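Local coordinates for switch-activating protein 1 (Schizosaccharomyces pombe, PDB 5JDK) that binds specific DNA sequences, among them the mating-type switch-activating site SAS1 and the ribosomal replication fork barrier RFB1, at residues K39-V44 with Q114-W119. Residues are numbered along the deposited sequence; the frame is centred on the assembly and turned at random.
Sequences KLMRLV and QLCDEW
L115 meets M41 and R42 where helix 107-131 packs against helix 34-46, a buried helix-helix contact in the all-helical N-terminal DNA-binding part of Sap1, whose sequence family is placed in the helix-turn-helix clan. It illustrates how two helices far apart in sequence can share one apolar seam: no hydrogen bond joins the segments, whose axes come within 9.5 Å and run in roughly the same direction, 33° apart. L115 sits at the closest backbone approach, its CB 4.0 Å from CB of M41. Its CD1 branch crosses the aliphatic part of R42 at a slant, 3.8 Å from CG, while CD2 lies near the carbonyl oxygen of M41. The guanidinium of R42 turns to E111, one turn before L115 on helix 107-131, in a salt bridge that adds a charged border to the apolar seam. C116 contributes more loosely, its SG 4.4 Å from CE of M41, and also touches I88 and Y92 of helix 78-98, so a third helix closes over this part of the core. The side chain of M41 is bent at both of its outer torsions, which brings CE to 3.9 Å from CB of W119. With CG anti to the backbone N (chi1 -173°), W119 presents its indole to V44, and F59 of helix 56-71 meets the same ring with its plane nearly parallel. An alanine in place of W119 would keep the CB that M41 touches, but would probably leave V44 CG1 and the F59 ring facing a gap where the indole had been. The indole NE1 hydrogen-bonds a glycerol, probably from the crystallisation liquor. Over the ring face lies V44 CG1 in a CH-pi contact, 3.4 Å from the six-membered centroid and only 14° off its normal.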
ATOM      1  N   LYS A  39      -7.496  -6.489   1.703  1.00  8.41           N
ATOM      2  CA  LYS A  39      -6.646  -7.542   2.259  1.00  8.89           C
ATOM      3  C   LYS A  39      -5.168  -7.276   1.980  1.00  8.35           C
ATOM      4  O   LYS A  39      -4.308  -7.445   2.868  1.00  8.80           O
ATOM      5  CB  LYS A  39      -7.061  -8.895   1.693  1.00 10.43           C
ATOM      6  CG  LYS A  39      -8.417  -9.370   2.192  1.00 11.73           C
ATOM      7  CD  LYS A  39      -8.815 -10.687   1.550  1.00 20.91           C
ATOM      8  CE  LYS A  39     -10.123 -11.208   2.121  1.00 37.31           C
ATOM      9  NZ  LYS A  39     -10.573 -12.448   1.435  1.00 43.56           N
ATOM     10  N   LEU A  40      -4.856  -6.866   0.747  1.00  7.55           N
ATOM     11  CA  LEU A  40      -3.480  -6.586   0.365  1.00  7.27           C
ATOM     12  C   LEU A  40      -2.907  -5.441   1.189  1.00  7.21           C
ATOM     13  O   LEU A  40      -1.797  -5.551   1.738  1.00  7.38           O
ATOM     14  CB  LEU A  40      -3.420  -6.277  -1.126  1.00  7.15           C
ATOM     15  CG  LEU A  40      -2.062  -5.878  -1.694  1.00  7.74           C
ATOM     16  CD1 LEU A  40      -1.023  -6.946  -1.440  1.00  9.18           C
ATOM     17  CD2 LEU A  40      -2.189  -5.616  -3.179  1.00  9.14           C
ATOM     18  N   MET A  41      -3.639  -4.320   1.282  1.00  6.90           N
ATOM     19  CA  MET A  41      -3.111  -3.180   2.022  1.00  6.52           C
ATOM     20  C   MET A  41      -3.055  -3.433   3.523  1.00  6.75           C
ATOM     21  O   MET A  41      -2.174  -2.890   4.194  1.00  7.02           O
ATOM     22  CB  MET A  41      -3.880  -1.912   1.683  1.00  6.78           C
ATOM     23  CG  MET A  41      -3.668  -1.447   0.266  1.00  7.02           C
ATOM     24  SD  MET A  41      -1.962  -1.156  -0.206  1.00  7.20           S
ATOM     25  CE  MET A  41      -1.561   0.231   0.851  1.00  9.91           C
ATOM     26  N   ARG A  42      -3.953  -4.255   4.066  1.00  7.58           N
ATOM     27  CA  ARG A  42      -3.806  -4.667   5.455  1.00  7.28           C
ATOM     28  C   ARG A  42      -2.464  -5.348   5.668  1.00  7.60           C
ATOM     29  O   ARG A  42      -1.783  -5.092   6.666  1.00  8.12           O
ATOM     30  CB  ARG A  42      -4.927  -5.623   5.862  1.00  8.85           C
ATOM     31  CG  ARG A  42      -6.276  -4.964   6.104  1.00  9.93           C
ATOM     32  CD  ARG A  42      -7.329  -6.009   6.406  1.00 10.78           C
ATOM     33  NE  ARG A  42      -8.653  -5.435   6.568  1.00 12.63           N
ATOM     34  CZ  ARG A  42      -9.776  -6.142   6.510  1.00 15.10           C
ATOM     35  NH1 ARG A  42      -9.731  -7.451   6.295  1.00 20.54           N
ATOM     36  NH2 ARG A  42     -10.944  -5.540   6.662  1.00 16.56           N
ATOM     37  N   LEU A  43      -2.074  -6.238   4.748  1.00  7.47           N
ATOM     38  CA  LEU A  43      -0.777  -6.906   4.875  1.00  7.71           C
ATOM     39  C   LEU A  43       0.384  -5.934   4.728  1.00  6.98           C
ATOM     40  O   LEU A  43       1.360  -5.999   5.484  1.00  7.32           O
ATOM     41  CB  LEU A  43      -0.647  -7.994   3.819  1.00  8.13           C
ATOM     42  CG  LEU A  43      -1.510  -9.228   3.994  1.00 10.51           C
ATOM     43  CD1 LEU A  43      -1.389 -10.096   2.760  1.00 12.45           C
ATOM     44  CD2 LEU A  43      -1.108  -9.993   5.241  1.00 15.43           C
ATOM     45  N   VAL A  44       0.313  -5.050   3.736  1.00  6.56           N
ATOM     46  CA  VAL A  44       1.366  -4.058   3.540  1.00  6.18           C
ATOM     47  C   VAL A  44       1.572  -3.245   4.815  1.00  6.02           C
ATOM     48  O   VAL A  44       2.698  -3.071   5.301  1.00  7.56           O
ATOM     49  CB  VAL A  44       1.004  -3.164   2.342  1.00  6.32           C
ATOM     50  CG1 VAL A  44       1.892  -1.945   2.266  1.00  7.95           C
ATOM     51  CG2 VAL A  44       1.089  -3.959   1.041  1.00  6.72           C
ATOM     52  N   GLN A 114      -7.708   4.743   4.912  1.00  7.08           N
ATOM     53  CA  GLN A 114      -6.880   4.815   6.116  1.00  8.26           C
ATOM     54  C   GLN A 114      -5.607   3.999   5.956  1.00  6.99           C
ATOM     55  O   GLN A 114      -4.514   4.439   6.355  1.00  7.60           O
ATOM     56  CB  GLN A 114      -7.677   4.340   7.329  1.00  8.84           C
ATOM     57  CG  GLN A 114      -6.937   4.493   8.651  1.00 11.75           C
ATOM     58  CD  GLN A 114      -5.872   3.428   8.880  1.00 36.28           C
ATOM     59  OE1 GLN A 114      -4.735   3.742   9.238  1.00 43.21           O
ATOM     60  NE2 GLN A 114      -6.238   2.166   8.679  1.00 37.44           N
ATOM     61  N   LEU A 115      -5.722   2.809   5.371  1.00  6.73           N
ATOM     62  CA  LEU A 115      -4.541   2.000   5.102  1.00  7.55           C
ATOM     63  C   LEU A 115      -3.589   2.720   4.157  1.00  6.22           C
ATOM     64  O   LEU A 115      -2.369   2.713   4.368  1.00  6.53           O
ATOM     65  CB  LEU A 115      -4.967   0.652   4.526  1.00  6.79           C
ATOM     66  CG  LEU A 115      -5.702  -0.256   5.503  1.00  7.96           C
ATOM     67  CD1 LEU A 115      -6.409  -1.372   4.757  1.00  8.87           C
ATOM     68  CD2 LEU A 115      -4.737  -0.841   6.523  1.00  8.76           C
ATOM     69  N   CYS A 116      -4.132   3.341   3.115  1.00  6.64           N
ATOM     70  CA  CYS A 116      -3.306   4.091   2.189  1.00  5.97           C
ATOM     71  C   CYS A 116      -2.620   5.269   2.877  1.00  6.42           C
ATOM     72  O   CYS A 116      -1.447   5.548   2.615  1.00  7.03           O
ATOM     73  CB  CYS A 116      -4.150   4.567   1.012  1.00  6.32           C
ATOM     74  SG  CYS A 116      -4.710   3.236  -0.073  1.00  6.59           S
ATOM     75  N   ASP A 117      -3.330   5.984   3.746  1.00  7.03           N
ATOM     76  CA  ASP A 117      -2.707   7.079   4.482  1.00  7.41           C
ATOM     77  C   ASP A 117      -1.519   6.573   5.294  1.00  7.15           C
ATOM     78  O   ASP A 117      -0.448   7.202   5.322  1.00  7.49           O
ATOM     79  CB  ASP A 117      -3.747   7.712   5.407  1.00  9.18           C
ATOM     80  CG  ASP A 117      -3.153   8.771   6.298  1.00 15.63           C
ATOM     81  OD1 ASP A 117      -2.820   9.858   5.793  1.00 17.33           O
ATOM     82  OD2 ASP A 117      -2.996   8.507   7.507  1.00 21.17           O
ATOM     83  N   GLU A 118      -1.686   5.424   5.955  1.00  6.85           N
ATOM     84  CA  GLU A 118      -0.614   4.893   6.788  1.00  6.79           C
ATOM     85  C   GLU A 118       0.574   4.446   5.938  1.00  6.16           C
ATOM     86  O   GLU A 118       1.739   4.663   6.304  1.00  7.10           O
ATOM     87  CB  GLU A 118      -1.176   3.760   7.646  1.00  8.36           C
ATOM     88  CG  GLU A 118      -0.218   3.262   8.685  1.00  9.92           C
ATOM     89  CD  GLU A 118      -0.843   2.394   9.763  1.00  9.86           C
ATOM     90  OE1 GLU A 118      -2.074   2.343   9.859  1.00 12.84           O
ATOM     91  OE2 GLU A 118      -0.070   1.786  10.519  1.00 12.10           O
ATOM     92  N   TRP A 119       0.307   3.844   4.781  1.00  6.27           N
ATOM     93  CA  TRP A 119       1.393   3.436   3.895  1.00  6.44           C
ATOM     94  C   TRP A 119       2.111   4.640   3.297  1.00  6.41           C
ATOM     95  O   TRP A 119       3.354   4.673   3.251  1.00  7.20           O
ATOM     96  CB  TRP A 119       0.856   2.514   2.799  1.00  6.69           C
ATOM     97  CG  TRP A 119       1.931   1.924   1.946  1.00  6.36           C
ATOM     98  CD1 TRP A 119       2.016   1.963   0.589  1.00  6.97           C
ATOM     99  CD2 TRP A 119       3.090   1.193   2.399  1.00  6.16           C
ATOM    100  NE1 TRP A 119       3.142   1.298   0.165  1.00  6.96           N
ATOM    101  CE2 TRP A 119       3.818   0.823   1.257  1.00  6.49           C
ATOM    102  CE3 TRP A 119       3.571   0.808   3.653  1.00  7.03           C
ATOM    103  CZ2 TRP A 119       5.012   0.100   1.331  1.00  6.99           C
ATOM    104  CZ3 TRP A 119       4.754   0.089   3.723  1.00  7.89           C
ATOM    105  CH2 TRP A 119       5.453  -0.263   2.570  1.00  8.15           C
TER